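Local coordinates for protein signal transduction histidine kinase, LytS (Clostridium beijerinckii, PDB 5XSJ) that probably transfers phosphate from ATP to a protein histidine as a two-component sensor kinase, and is represented here by its N-terminal four-helix part, at residues L33-Q38 with K48-N53; Q38-G43 with D109-A114; Q60-L65 with R78-T83. One frame throughout, in Å; residues are numbered along the deposited sequence.

The chain folds as a four-helix bundle, and each contact joins two of its helices: contact 1 helices 15-42 and 45-67, contact 2 helices 15-42 and 104-133, contact 3 helices 45-67 and 73-99. Contacts 1 and 2 are neighbours, their centres about 10 Å apart, sharing Gln-38 and meeting where Phe-36 CE2 lies 3.5 Å from Phe-111 CE1. Contact 3 lies on the opposite side of the chain's centre, about 19 Å from contact 1 and 23 Å from contact 2, centre to centre; its nearest atoms are about 8 Å from either. The kinase domains of the whole protein probably lie beyond this N-terminal fragment, so these contacts describe the bundle itself.

Contact 1: L33-Q38 with K48-N53; sequences LDNFNQ and KESYNN
Asn-35 and Tyr-51 meet where the antiparallel helices of the hairpin 15-42 and 45-67 come close: the axes of segments 33-38 and 48-53 approach to 7.7 Å, with 151° between their N-to-C directions. Asn-35 is the side chain to follow. Its CB sits against the other backbone, 3.7 Å from Tyr-51 N. With CG anti to its own carbonyl carbon (chi1 -78°), the amide is laid along Ser-50: the CB of Ser-50 is 3.5 Å from CG of Asn-35 and equally close to its OD1. At the tip the two amide atoms part company. OD1 accepts from a water, 3.1 Å away, whose other partner is Ser-50 OG at 3.0 Å, so the polar ends on the outer side are joined by a water bridge and not by a direct bond. ND2 turns back to its own helix and donates to Ser-31 O, while Ser-50 OG is also bonded to Ser-46 O; both groups are thus tied to their own helices as well as to the water.

On the inner side, Tyr-51 CD1 rests 3.7 Å from Phe-36 CB. The two rings lean obliquely, planes at 44° and centroids 5.8 Å apart. Ser-32 OG bonds to Tyr-51 O, a second polar tie across the same hairpin, and Tyr-51 OH reaches helix 73-99 to bond with Ser-91 OG. Phe-36 touches helix 73-99 at Ser-91 and Thr-94 and helix 104-133 at Ala-114, so the inner side of the hairpin contact packs on the other two helices.

Contact 2: Q38-G43 with D109-A114; sequences QYILNG and DDFVAA
Ile-40 and Phe-111 are brought together by their first torsions: chi1 -62° sets the CG2 methyl of Ile-40 anti to its backbone N, and chi1 -165° swings the Phe-111 ring out from its helix toward that methyl. They meet in the interior of the four-helix bundle, where the C-terminal end of helix 15-42 faces helix 104-133. The backbones stay well apart, with Ile-40 CA 8.7 Å from Phe-111 CA, and the side chains bridge the distance, sliding past one another in opposite directions.

The main interaction is CH-pi. Ile-40 CG2 lies over one face of the ring, 3.9 Å from its centroid and 23° off the normal, displaced toward the rim so that its nearest ring atom is Phe-111 CZ at 3.6 Å. The other branch of the isoleucine follows the same ring further along, with CG1 3.9 Å from Phe-111 CE1. No hydrogen bond crosses between the segments; the contact is apolar throughout.

Helix 73-99 covers Ile-40 with Thr-94 and Tyr-98. Phe-111 in turn touches Asn-37 and Tyr-104 and makes a cation-pi interaction with Lys-115. Leu-41 leaves its backbone at an angle to the partner helix, but its end bends nearer and reaches the ring edge close to the ring plane, Leu-41 CD2 standing 4.3 Å from Phe-111 CZ.

Contact 3: Q60-L65 with R78-T83; sequences QKIGNL and RDLDNT
This is a buried helix-helix contact without hydrogen bonds across the segments, in which Ile-62 packs on Leu-80 and on the side of Asp-81, joining helix 45-67 to helix 73-99 in the four-helix bundle. The two helices follow each other in the chain and are connected by a short loop, and the contact lies within the hairpin they form. The backbones come nearest at Ile-62 and Asp-81, whose CA atoms are 6.5 Å apart.

Ile-62 does the work on its side, and its two branches divide the partners between them. CG1 stands anti to the carbonyl carbon (chi1 -68°) and the chain then runs on extended, which carries CD1 out to Leu-80: Ile-62 CD1 is 3.8 Å from Leu-80 CG, the branch point of that leucine. Leu-80 CD2 turns in as well, 4.1 Å from Ile-62 CG1 and the same from CD1, so one methyl of the leucine lies against the far half of the isoleucine. The two side chains cross at a slant.

The other branch, Ile-62 CG2, lies alongside Asp-81, against both CB and OD1. With its own CG anti to the backbone N (chi1 -164°), Asp-81 has its carboxylate placed beside the methyl. OD2 forms a salt bridge with Lys-66 and OD1 one with Lys-59, which probably offset its charge. Those two lysines lie on helix 45-67, so the acid ties the hairpin together by charge beside the Ile-62 packing.

Beyond the two segments, Leu-80 touches Tyr-124 of helix 104-133 and Ile-62 packs on Leu-84 of helix 73-99. At the Asp-81 end, Ile-62 CG2 sits 3.8 Å from Asp-81 CB and again 3.8 Å from Asp-81 OD1.

Contact 1: L33-Q38 with K48-N53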
ATOM      1  N   LEU B  33     -19.329   1.930  -3.198  1.00 27.84           N
ATOM      2  CA  LEU B  33     -18.083   2.687  -3.044  1.00 29.36           C
ATOM      3  C   LEU B  33     -17.919   3.712  -4.157  1.00 28.33           C
ATOM      4  O   LEU B  33     -17.606   4.876  -3.909  1.00 30.14           O
ATOM      5  CB  LEU B  33     -16.866   1.736  -3.028  1.00 28.03           C
ATOM      6  CG  LEU B  33     -15.497   2.427  -2.902  1.00 30.25           C
ATOM      7  CD1 LEU B  33     -15.349   3.174  -1.564  1.00 28.98           C
ATOM      8  CD2 LEU B  33     -14.349   1.459  -3.104  1.00 28.40           C
ATOM      9  N   ASP B  34     -18.147   3.268  -5.387  1.00 29.13           N
ATOM     10  CA  ASP B  34     -17.982   4.107  -6.558  1.00 29.13           C
ATOM     11  C   ASP B  34     -18.901   5.331  -6.505  1.00 33.51           C
ATOM     12  O   ASP B  34     -18.468   6.465  -6.752  1.00 32.92           O
ATOM     13  CB  ASP B  34     -18.246   3.274  -7.810  1.00 32.17           C
ATOM     14  CG  ASP B  34     -18.024   4.052  -9.085  1.00 37.14           C
ATOM     15  OD1 ASP B  34     -17.276   5.056  -9.061  1.00 41.45           O
ATOM     16  OD2 ASP B  34     -18.599   3.657 -10.117  1.00 42.26           O
ATOM     17  N   ASN B  35     -20.165   5.106  -6.149  1.00 29.37           N
ATOM     18  CA  ASN B  35     -21.114   6.198  -6.049  1.00 30.30           C
ATOM     19  C   ASN B  35     -20.770   7.109  -4.885  1.00 29.80           C
ATOM     20  O   ASN B  35     -20.812   8.328  -5.024  1.00 30.40           O
ATOM     21  CB  ASN B  35     -22.538   5.649  -5.925  1.00 29.44           C
ATOM     22  CG  ASN B  35     -23.089   5.200  -7.260  1.00 31.82           C
ATOM     23  OD1 ASN B  35     -23.511   6.024  -8.056  1.00 33.99           O
ATOM     24  ND2 ASN B  35     -23.043   3.893  -7.533  1.00 30.91           N
ATOM     25  N   PHE B  36     -20.401   6.508  -3.755  1.00 28.51           N
ATOM     26  CA  PHE B  36     -19.897   7.253  -2.594  1.00 28.33           C
ATOM     27  C   PHE B  36     -18.756   8.201  -2.975  1.00 30.43           C
ATOM     28  O   PHE B  36     -18.804   9.387  -2.673  1.00 29.87           O
ATOM     29  CB  PHE B  36     -19.430   6.275  -1.506  1.00 25.65           C
ATOM     30  CG  PHE B  36     -18.630   6.912  -0.405  1.00 27.15           C
ATOM     31  CD1 PHE B  36     -19.246   7.688   0.565  1.00 27.62           C
ATOM     32  CD2 PHE B  36     -17.258   6.711  -0.322  1.00 28.14           C
ATOM     33  CE1 PHE B  36     -18.513   8.266   1.592  1.00 27.12           C
ATOM     34  CE2 PHE B  36     -16.517   7.284   0.704  1.00 28.61           C
ATOM     35  CZ  PHE B  36     -17.143   8.064   1.663  1.00 29.05           C
ATOM     36  N   ASN B  37     -17.731   7.656  -3.634  1.00 30.06           N
ATOM     37  CA  ASN B  37     -16.601   8.439  -4.124  1.00 32.33           C
ATOM     38  C   ASN B  37     -17.041   9.631  -4.972  1.00 31.75           C
ATOM     39  O   ASN B  37     -16.639  10.770  -4.726  1.00 33.49           O
ATOM     40  CB  ASN B  37     -15.658   7.555  -4.941  1.00 30.43           C
ATOM     41  CG  ASN B  37     -14.815   6.618  -4.072  1.00 33.56           C
ATOM     42  OD1 ASN B  37     -14.632   6.846  -2.875  1.00 32.87           O
ATOM     43  ND2 ASN B  37     -14.289   5.567  -4.684  1.00 30.11           N
ATOM     44  N   GLN B  38     -17.870   9.369  -5.974  1.00 31.92           N
ATOM     45  CA  GLN B  38     -18.368  10.443  -6.837  1.00 33.58           C
ATOM     46  C   GLN B  38     -19.150  11.476  -6.057  1.00 33.81           C
ATOM     47  O   GLN B  38     -19.060  12.669  -6.346  1.00 37.58           O
ATOM     48  CB  GLN B  38     -19.240   9.877  -7.958  1.00 33.82           C
ATOM     49  CG  GLN B  38     -18.463   9.002  -8.953  1.00 33.95           C
ATOM     50  CD  GLN B  38     -19.390   8.326  -9.940  1.00 39.71           C
ATOM     51  OE1 GLN B  38     -20.105   8.990 -10.697  1.00 44.30           O
ATOM     52  NE2 GLN B  38     -19.427   7.002  -9.901  1.00 37.41           N
ATOM     53  N   LYS B  48     -25.325   9.759  -3.997  1.00 32.42           N
ATOM     54  CA  LYS B  48     -25.550   9.382  -2.602  1.00 33.12           C
ATOM     55  C   LYS B  48     -26.715   8.404  -2.447  1.00 33.72           C
ATOM     56  O   LYS B  48     -26.647   7.448  -1.662  1.00 31.01           O
ATOM     57  CB  LYS B  48     -25.811  10.626  -1.757  1.00 31.59           C
ATOM     58  CG  LYS B  48     -26.093  10.335  -0.303  1.00 32.47           C
ATOM     59  CD  LYS B  48     -26.381  11.613   0.457  1.00 34.99           C
ATOM     60  CE  LYS B  48     -26.730  11.325   1.896  1.00 38.47           C
ATOM     61  NZ  LYS B  48     -27.274  12.552   2.549  1.00 39.89           N
ATOM     62  N   GLU B  49     -27.785   8.651  -3.197  1.00 33.48           N
ATOM     63  CA  GLU B  49     -28.919   7.737  -3.254  1.00 32.96           C
ATOM     64  C   GLU B  49     -28.493   6.341  -3.693  1.00 31.28           C
ATOM     65  O   GLU B  49     -28.899   5.335  -3.099  1.00 30.68           O
ATOM     66  CB  GLU B  49     -29.990   8.284  -4.206  1.00 36.11           C
ATOM     67  CG  GLU B  49     -31.271   7.471  -4.230  1.00 36.48           C
ATOM     68  CD  GLU B  49     -32.231   7.919  -5.329  1.00 42.53           C
ATOM     69  OE1 GLU B  49     -33.270   7.256  -5.522  1.00 41.80           O
ATOM     70  OE2 GLU B  49     -31.937   8.923  -6.014  1.00 44.07           O
ATOM     71  N   SER B  50     -27.681   6.269  -4.743  1.00 31.97           N
ATOM     72  CA  SER B  50     -27.180   4.983  -5.210  1.00 31.93           C
ATOM     73  C   SER B  50     -26.195   4.365  -4.219  1.00 29.55           C
ATOM     74  O   SER B  50     -26.176   3.150  -4.034  1.00 28.68           O
ATOM     75  CB  SER B  50     -26.506   5.122  -6.574  1.00 35.64           C
ATOM     76  OG  SER B  50     -27.451   5.458  -7.568  1.00 36.66           O
ATOM     77  N   TYR B  51     -25.365   5.193  -3.595  1.00 29.52           N
ATOM     78  CA  TYR B  51     -24.451   4.699  -2.554  1.00 27.85           C
ATOM     79  C   TYR B  51     -25.243   3.956  -1.492  1.00 28.07           C
ATOM     80  O   TYR B  51     -24.891   2.863  -1.063  1.00 27.48           O
ATOM     81  CB  TYR B  51     -23.680   5.862  -1.920  1.00 26.30           C
ATOM     82  CG  TYR B  51     -23.480   5.708  -0.427  1.00 27.00           C
ATOM     83  CD1 TYR B  51     -22.467   4.902   0.062  1.00 27.89           C
ATOM     84  CD2 TYR B  51     -24.293   6.366   0.497  1.00 26.89           C
ATOM     85  CE1 TYR B  51     -22.278   4.725   1.410  1.00 28.28           C
ATOM     86  CE2 TYR B  51     -24.099   6.199   1.895  1.00 26.96           C
ATOM     87  CZ  TYR B  51     -23.072   5.367   2.320  1.00 29.42           C
ATOM     88  OH  TYR B  51     -22.775   5.119   3.638  1.00 29.48           O
ATOM     89  N   ASN B  52     -26.339   4.580  -1.087  1.00 28.72           N
ATOM     90  CA  ASN B  52     -27.137   4.093   0.018  1.00 28.72           C
ATOM     91  C   ASN B  52     -27.920   2.840  -0.357  1.00 27.85           C
ATOM     92  O   ASN B  52     -27.915   1.855   0.386  1.00 28.69           O
ATOM     93  CB  ASN B  52     -28.071   5.197   0.506  1.00 28.72           C
ATOM     94  CG  ASN B  52     -28.886   4.771   1.701  1.00 34.25           C
ATOM     95  OD1 ASN B  52     -30.123   4.864   1.698  1.00 33.76           O
ATOM     96  ND2 ASN B  52     -28.198   4.267   2.728  1.00 32.44           N
ATOM     97  N   ASN B  53     -28.564   2.867  -1.522  1.00 28.31           N
ATOM     98  CA  ASN B  53     -29.291   1.705  -2.033  1.00 27.99           C
ATOM     99  C   ASN B  53     -28.407   0.473  -2.172  1.00 27.03           C
ATOM    100  O   ASN B  53     -28.794  -0.637  -1.795  1.00 26.52           O
ATOM    101  CB  ASN B  53     -29.928   2.025  -3.391  1.00 26.35           C
ATOM    102  CG  ASN B  53     -31.116   2.997  -3.281  1.00 30.91           C
ATOM    103  OD1 ASN B  53     -31.502   3.417  -2.191  1.00 27.42           O
ATOM    104  ND2 ASN B  53     -31.675   3.370  -4.422  1.00 28.17           N
TER
HETATM  105  O   HOH W   1     -25.862   6.216  -9.995  1.00 38.90           O

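Contact 2: Q38-G43 with D109-A114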
ATOM      1  N   GLN B  38     -17.870   9.369  -5.974  1.00 31.92           N
ATOM      2  CA  GLN B  38     -18.368  10.443  -6.837  1.00 33.58           C
ATOM      3  C   GLN B  38     -19.150  11.476  -6.057  1.00 33.81           C
ATOM      4  O   GLN B  38     -19.060  12.669  -6.346  1.00 37.58           O
ATOM      5  CB  GLN B  38     -19.240   9.877  -7.958  1.00 33.82           C
ATOM      6  CG  GLN B  38     -18.463   9.002  -8.953  1.00 33.95           C
ATOM      7  CD  GLN B  38     -19.390   8.326  -9.940  1.00 39.71           C
ATOM      8  OE1 GLN B  38     -20.105   8.990 -10.697  1.00 44.30           O
ATOM      9  NE2 GLN B  38     -19.427   7.002  -9.901  1.00 37.41           N
ATOM     10  N   TYR B  39     -19.913  11.035  -5.061  1.00 30.63           N
ATOM     11  CA  TYR B  39     -20.696  11.980  -4.277  1.00 30.95           C
ATOM     12  C   TYR B  39     -19.805  12.940  -3.503  1.00 34.19           C
ATOM     13  O   TYR B  39     -20.027  14.150  -3.529  1.00 33.64           O
ATOM     14  CB  TYR B  39     -21.627  11.263  -3.306  1.00 31.45           C
ATOM     15  CG  TYR B  39     -22.430  12.229  -2.459  1.00 31.52           C
ATOM     16  CD1 TYR B  39     -23.369  13.085  -3.045  1.00 33.82           C
ATOM     17  CD2 TYR B  39     -22.249  12.298  -1.087  1.00 31.18           C
ATOM     18  CE1 TYR B  39     -24.109  13.986  -2.279  1.00 34.87           C
ATOM     19  CE2 TYR B  39     -22.988  13.191  -0.305  1.00 34.49           C
ATOM     20  CZ  TYR B  39     -23.916  14.031  -0.912  1.00 36.92           C
ATOM     21  OH  TYR B  39     -24.654  14.903  -0.147  1.00 38.14           O
ATOM     22  N   ILE B  40     -18.796  12.403  -2.817  1.00 32.43           N
ATOM     23  CA  ILE B  40     -17.873  13.238  -2.053  1.00 33.59           C
ATOM     24  C   ILE B  40     -17.114  14.211  -2.961  1.00 35.11           C
ATOM     25  O   ILE B  40     -16.802  15.331  -2.552  1.00 36.95           O
ATOM     26  CB  ILE B  40     -16.847  12.374  -1.256  1.00 33.29           C
ATOM     27  CG1 ILE B  40     -17.566  11.493  -0.232  1.00 30.78           C
ATOM     28  CG2 ILE B  40     -15.794  13.253  -0.566  1.00 34.37           C
ATOM     29  CD1 ILE B  40     -18.601  12.255   0.613  1.00 32.75           C
ATOM     30  N   LEU B  41     -16.829  13.789  -4.194  1.00 34.75           N
ATOM     31  CA  LEU B  41     -16.059  14.618  -5.118  1.00 36.62           C
ATOM     32  C   LEU B  41     -16.880  15.671  -5.857  1.00 38.74           C
ATOM     33  O   LEU B  41     -16.307  16.632  -6.357  1.00 42.10           O
ATOM     34  CB  LEU B  41     -15.337  13.756  -6.153  1.00 36.53           C
ATOM     35  CG  LEU B  41     -14.199  12.837  -5.693  1.00 37.48           C
ATOM     36  CD1 LEU B  41     -13.253  12.589  -6.859  1.00 38.66           C
ATOM     37  CD2 LEU B  41     -13.458  13.415  -4.502  1.00 36.23           C
ATOM     38  N   ASN B  42     -18.204  15.513  -5.928  1.00 40.70           N
ATOM     39  CA  ASN B  42     -19.029  16.491  -6.663  1.00 40.17           C
ATOM     40  C   ASN B  42     -20.403  16.827  -6.058  1.00 42.12           C
ATOM     41  O   ASN B  42     -20.978  17.874  -6.348  1.00 45.13           O
ATOM     42  CB  ASN B  42     -19.246  16.008  -8.099  1.00 42.63           C
ATOM     43  CG  ASN B  42     -19.953  17.053  -8.962  1.00 50.10           C
ATOM     44  OD1 ASN B  42     -19.518  18.207  -9.051  1.00 48.05           O
ATOM     45  ND2 ASN B  42     -21.075  16.659  -9.567  1.00 49.96           N
ATOM     46  N   GLY B  43     -20.946  15.935  -5.242  1.00 40.97           N
ATOM     47  CA  GLY B  43     -22.176  16.230  -4.532  1.00 37.20           C
ATOM     48  C   GLY B  43     -23.478  15.992  -5.272  1.00 38.53           C
ATOM     49  O   GLY B  43     -24.522  16.456  -4.824  1.00 41.19           O
ATOM     50  N   ASP B 109      -9.282  10.777   6.886  1.00 35.63           N
ATOM     51  CA  ASP B 109      -9.159   9.427   7.443  1.00 35.94           C
ATOM     52  C   ASP B 109     -10.375   8.548   7.152  1.00 34.24           C
ATOM     53  O   ASP B 109     -10.231   7.423   6.688  1.00 33.05           O
ATOM     54  CB  ASP B 109      -8.941   9.500   8.956  1.00 36.69           C
ATOM     55  CG  ASP B 109      -7.531   9.933   9.319  1.00 42.75           C
ATOM     56  OD1 ASP B 109      -6.706  10.078   8.387  1.00 40.11           O
ATOM     57  OD2 ASP B 109      -7.246  10.117  10.530  1.00 44.54           O
ATOM     58  N   ASP B 110     -11.568   9.063   7.445  1.00 34.78           N
ATOM     59  CA  ASP B 110     -12.808   8.336   7.174  1.00 32.89           C
ATOM     60  C   ASP B 110     -12.958   8.030   5.700  1.00 29.78           C
ATOM     61  O   ASP B 110     -13.429   6.970   5.330  1.00 31.51           O
ATOM     62  CB  ASP B 110     -14.023   9.135   7.644  1.00 32.96           C
ATOM     63  CG  ASP B 110     -14.160   9.162   9.148  1.00 37.21           C
ATOM     64  OD1 ASP B 110     -13.821   8.149   9.786  1.00 34.15           O
ATOM     65  OD2 ASP B 110     -14.630  10.189   9.688  1.00 40.53           O
ATOM     66  N   PHE B 111     -12.566   8.982   4.864  1.00 31.21           N
ATOM     67  CA  PHE B 111     -12.699   8.850   3.420  1.00 32.69           C
ATOM     68  C   PHE B 111     -11.806   7.716   2.928  1.00 31.04           C
ATOM     69  O   PHE B 111     -12.232   6.859   2.156  1.00 31.33           O
ATOM     70  CB  PHE B 111     -12.324  10.173   2.743  1.00 32.56           C
ATOM     71  CG  PHE B 111     -12.758  10.280   1.315  1.00 33.61           C
ATOM     72  CD1 PHE B 111     -13.775   9.483   0.818  1.00 32.48           C
ATOM     73  CD2 PHE B 111     -12.142  11.187   0.464  1.00 33.63           C
ATOM     74  CE1 PHE B 111     -14.186   9.594  -0.508  1.00 33.34           C
ATOM     75  CE2 PHE B 111     -12.547  11.304  -0.850  1.00 33.11           C
ATOM     76  CZ  PHE B 111     -13.569  10.505  -1.340  1.00 34.98           C
ATOM     77  N   VAL B 112     -10.561   7.736   3.390  1.00 32.01           N
ATOM     78  CA  VAL B 112      -9.600   6.680   3.123  1.00 31.60           C
ATOM     79  C   VAL B 112     -10.044   5.336   3.692  1.00 29.27           C
ATOM     80  O   VAL B 112     -10.010   4.320   2.990  1.00 27.87           O
ATOM     81  CB  VAL B 112      -8.217   7.054   3.701  1.00 34.17           C
ATOM     82  CG1 VAL B 112      -7.302   5.845   3.747  1.00 31.75           C
ATOM     83  CG2 VAL B 112      -7.602   8.158   2.865  1.00 36.78           C
ATOM     84  N   ALA B 113     -10.463   5.321   4.954  1.00 28.80           N
ATOM     85  CA  ALA B 113     -10.877   4.055   5.576  1.00 29.24           C
ATOM     86  C   ALA B 113     -12.034   3.409   4.813  1.00 29.00           C
ATOM     87  O   ALA B 113     -12.034   2.200   4.597  1.00 29.26           O
ATOM     88  CB  ALA B 113     -11.256   4.265   7.041  1.00 27.95           C
ATOM     89  N   ALA B 114     -12.996   4.208   4.367  1.00 29.41           N
ATOM     90  CA  ALA B 114     -14.112   3.674   3.581  1.00 29.39           C
ATOM     91  C   ALA B 114     -13.633   2.928   2.336  1.00 28.50           C
ATOM     92  O   ALA B 114     -14.136   1.851   2.027  1.00 28.52           O
ATOM     93  CB  ALA B 114     -15.068   4.794   3.193  1.00 27.08           C
TER

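Contact 3: Q60-L65 with R78-T83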
ATOM      1  N   GLN B  60     -28.465  -6.785   3.239  1.00 28.51           N
ATOM      2  CA  GLN B  60     -29.572  -7.746   3.278  1.00 29.12           C
ATOM      3  C   GLN B  60     -29.145  -9.109   2.769  1.00 30.30           C
ATOM      4  O   GLN B  60     -29.477 -10.134   3.361  1.00 29.83           O
ATOM      5  CB  GLN B  60     -30.764  -7.245   2.445  1.00 29.53           C
ATOM      6  CG  GLN B  60     -32.087  -8.006   2.689  1.00 33.31           C
ATOM      7  CD  GLN B  60     -32.226  -9.269   1.838  1.00 36.08           C
ATOM      8  OE1 GLN B  60     -31.402  -9.534   0.953  1.00 35.66           O
ATOM      9  NE2 GLN B  60     -33.280 -10.048   2.093  1.00 36.91           N
ATOM     10  N   LYS B  61     -28.426  -9.118   1.653  1.00 28.72           N
ATOM     11  CA  LYS B  61     -28.009 -10.382   1.053  1.00 31.52           C
ATOM     12  C   LYS B  61     -26.954 -11.097   1.893  1.00 30.21           C
ATOM     13  O   LYS B  61     -26.955 -12.321   1.972  1.00 32.47           O
ATOM     14  CB  LYS B  61     -27.518 -10.150  -0.376  1.00 29.31           C
ATOM     15  CG  LYS B  61     -28.652  -9.707  -1.282  1.00 30.83           C
ATOM     16  CD  LYS B  61     -28.221  -9.404  -2.701  1.00 30.25           C
ATOM     17  CE  LYS B  61     -29.428  -8.873  -3.500  1.00 32.75           C
ATOM     18  NZ  LYS B  61     -29.080  -8.461  -4.887  1.00 31.63           N
ATOM     19  N   ILE B  62     -26.065 -10.346   2.536  1.00 31.29           N
ATOM     20  CA  ILE B  62     -25.150 -10.969   3.496  1.00 32.49           C
ATOM     21  C   ILE B  62     -25.960 -11.631   4.620  1.00 33.03           C
ATOM     22  O   ILE B  62     -25.674 -12.762   5.034  1.00 33.71           O
ATOM     23  CB  ILE B  62     -24.155  -9.952   4.095  1.00 30.10           C
ATOM     24  CG1 ILE B  62     -23.171  -9.474   3.022  1.00 28.44           C
ATOM     25  CG2 ILE B  62     -23.389 -10.581   5.262  1.00 30.57           C
ATOM     26  CD1 ILE B  62     -22.350  -8.293   3.462  1.00 25.99           C
ATOM     27  N   GLY B  63     -26.976 -10.919   5.105  1.00 32.55           N
ATOM     28  CA  GLY B  63     -27.892 -11.461   6.097  1.00 32.53           C
ATOM     29  C   GLY B  63     -28.574 -12.729   5.603  1.00 34.86           C
ATOM     30  O   GLY B  63     -28.747 -13.682   6.352  1.00 38.88           O
ATOM     31  N   ASN B  64     -28.945 -12.751   4.330  1.00 34.87           N
ATOM     32  CA  ASN B  64     -29.607 -13.919   3.781  1.00 38.50           C
ATOM     33  C   ASN B  64     -28.693 -15.138   3.790  1.00 39.51           C
ATOM     34  O   ASN B  64     -29.103 -16.210   4.215  1.00 43.07           O
ATOM     35  CB  ASN B  64     -30.108 -13.641   2.364  1.00 38.27           C
ATOM     36  CG  ASN B  64     -30.828 -14.842   1.758  1.00 48.77           C
ATOM     37  OD1 ASN B  64     -31.873 -15.269   2.259  1.00 54.39           O
ATOM     38  ND2 ASN B  64     -30.271 -15.392   0.680  1.00 47.31           N
ATOM     39  N   LEU B  65     -27.456 -14.972   3.327  1.00 39.47           N
ATOM     40  CA  LEU B  65     -26.464 -16.056   3.351  1.00 39.82           C
ATOM     41  C   LEU B  65     -26.167 -16.545   4.761  1.00 38.94           C
ATOM     42  O   LEU B  65     -25.892 -17.723   4.961  1.00 41.13           O
ATOM     43  CB  LEU B  65     -25.153 -15.606   2.695  1.00 38.19           C
ATOM     44  CG  LEU B  65     -25.156 -15.368   1.186  1.00 38.63           C
ATOM     45  CD1 LEU B  65     -23.787 -14.889   0.721  1.00 37.89           C
ATOM     46  CD2 LEU B  65     -25.554 -16.645   0.451  1.00 41.03           C
ATOM     47  N   ARG B  78     -19.511 -13.656   9.098  1.00 30.70           N
ATOM     48  CA  ARG B  78     -19.482 -12.751  10.237  1.00 30.38           C
ATOM     49  C   ARG B  78     -18.429 -11.651  10.031  1.00 29.67           C
ATOM     50  O   ARG B  78     -18.693 -10.488  10.287  1.00 27.68           O
ATOM     51  CB  ARG B  78     -19.214 -13.506  11.543  1.00 30.59           C
ATOM     52  CG  ARG B  78     -19.108 -12.575  12.751  1.00 32.08           C
ATOM     53  CD  ARG B  78     -18.952 -13.327  14.055  1.00 33.68           C
ATOM     54  NE  ARG B  78     -17.714 -14.097  14.092  1.00 34.63           N
ATOM     55  CZ  ARG B  78     -17.361 -14.885  15.103  1.00 38.02           C
ATOM     56  NH1 ARG B  78     -18.163 -15.009  16.161  1.00 37.84           N
ATOM     57  NH2 ARG B  78     -16.212 -15.552  15.054  1.00 34.27           N
ATOM     58  N   ASP B  79     -17.236 -12.020   9.568  1.00 31.78           N
ATOM     59  CA  ASP B  79     -16.204 -11.018   9.302  1.00 29.75           C
ATOM     60  C   ASP B  79     -16.656 -10.033   8.224  1.00 27.92           C
ATOM     61  O   ASP B  79     -16.409  -8.835   8.311  1.00 25.74           O
ATOM     62  CB  ASP B  79     -14.891 -11.678   8.864  1.00 27.51           C
ATOM     63  CG  ASP B  79     -14.165 -12.376  10.006  1.00 32.08           C
ATOM     64  OD1 ASP B  79     -14.474 -12.093  11.190  1.00 30.52           O
ATOM     65  OD2 ASP B  79     -13.269 -13.204   9.710  1.00 32.27           O
ATOM     66  N   LEU B  80     -17.294 -10.562   7.189  1.00 27.58           N
ATOM     67  CA  LEU B  80     -17.733  -9.738   6.081  1.00 28.31           C
ATOM     68  C   LEU B  80     -18.871  -8.801   6.527  1.00 25.88           C
ATOM     69  O   LEU B  80     -18.875  -7.618   6.211  1.00 25.64           O
ATOM     70  CB  LEU B  80     -18.164 -10.633   4.913  1.00 26.90           C
ATOM     71  CG  LEU B  80     -18.938  -9.953   3.782  1.00 28.06           C
ATOM     72  CD1 LEU B  80     -18.141  -8.802   3.147  1.00 24.72           C
ATOM     73  CD2 LEU B  80     -19.358 -10.976   2.743  1.00 26.50           C
ATOM     74  N   ASP B  81     -19.819  -9.336   7.282  1.00 28.70           N
ATOM     75  CA  ASP B  81     -20.953  -8.553   7.786  1.00 26.97           C
ATOM     76  C   ASP B  81     -20.495  -7.412   8.687  1.00 26.91           C
ATOM     77  O   ASP B  81     -20.919  -6.265   8.535  1.00 26.00           O
ATOM     78  CB  ASP B  81     -21.913  -9.474   8.541  1.00 30.01           C
ATOM     79  CG  ASP B  81     -23.292  -8.841   8.767  1.00 34.11           C
ATOM     80  OD1 ASP B  81     -23.692  -7.936   7.997  1.00 33.85           O
ATOM     81  OD2 ASP B  81     -23.978  -9.261   9.722  1.00 34.69           O
ATOM     82  N   ASN B  82     -19.617  -7.726   9.633  1.00 28.53           N
ATOM     83  CA  ASN B  82     -19.039  -6.694  10.484  1.00 27.92           C
ATOM     84  C   ASN B  82     -18.205  -5.680   9.718  1.00 24.85           C
ATOM     85  O   ASN B  82     -18.241  -4.500  10.005  1.00 24.94           O
ATOM     86  CB  ASN B  82     -18.201  -7.338  11.572  1.00 26.48           C
ATOM     87  CG  ASN B  82     -19.051  -7.926  12.647  1.00 30.15           C
ATOM     88  OD1 ASN B  82     -20.114  -7.383  12.956  1.00 32.11           O
ATOM     89  ND2 ASN B  82     -18.622  -9.044  13.214  1.00 28.04           N
ATOM     90  N   THR B  83     -17.462  -6.143   8.726  1.00 25.61           N
ATOM     91  CA  THR B  83     -16.614  -5.246   7.958  1.00 25.71           C
ATOM     92  C   THR B  83     -17.485  -4.294   7.140  1.00 24.97           C
ATOM     93  O   THR B  83     -17.159  -3.119   6.992  1.00 24.25           O
ATOM     94  CB  THR B  83     -15.648  -6.048   7.048  1.00 25.40           C
ATOM     95  OG1 THR B  83     -14.884  -6.938   7.865  1.00 27.89           O
ATOM     96  CG2 THR B  83     -14.706  -5.142   6.284  1.00 21.57           C
TER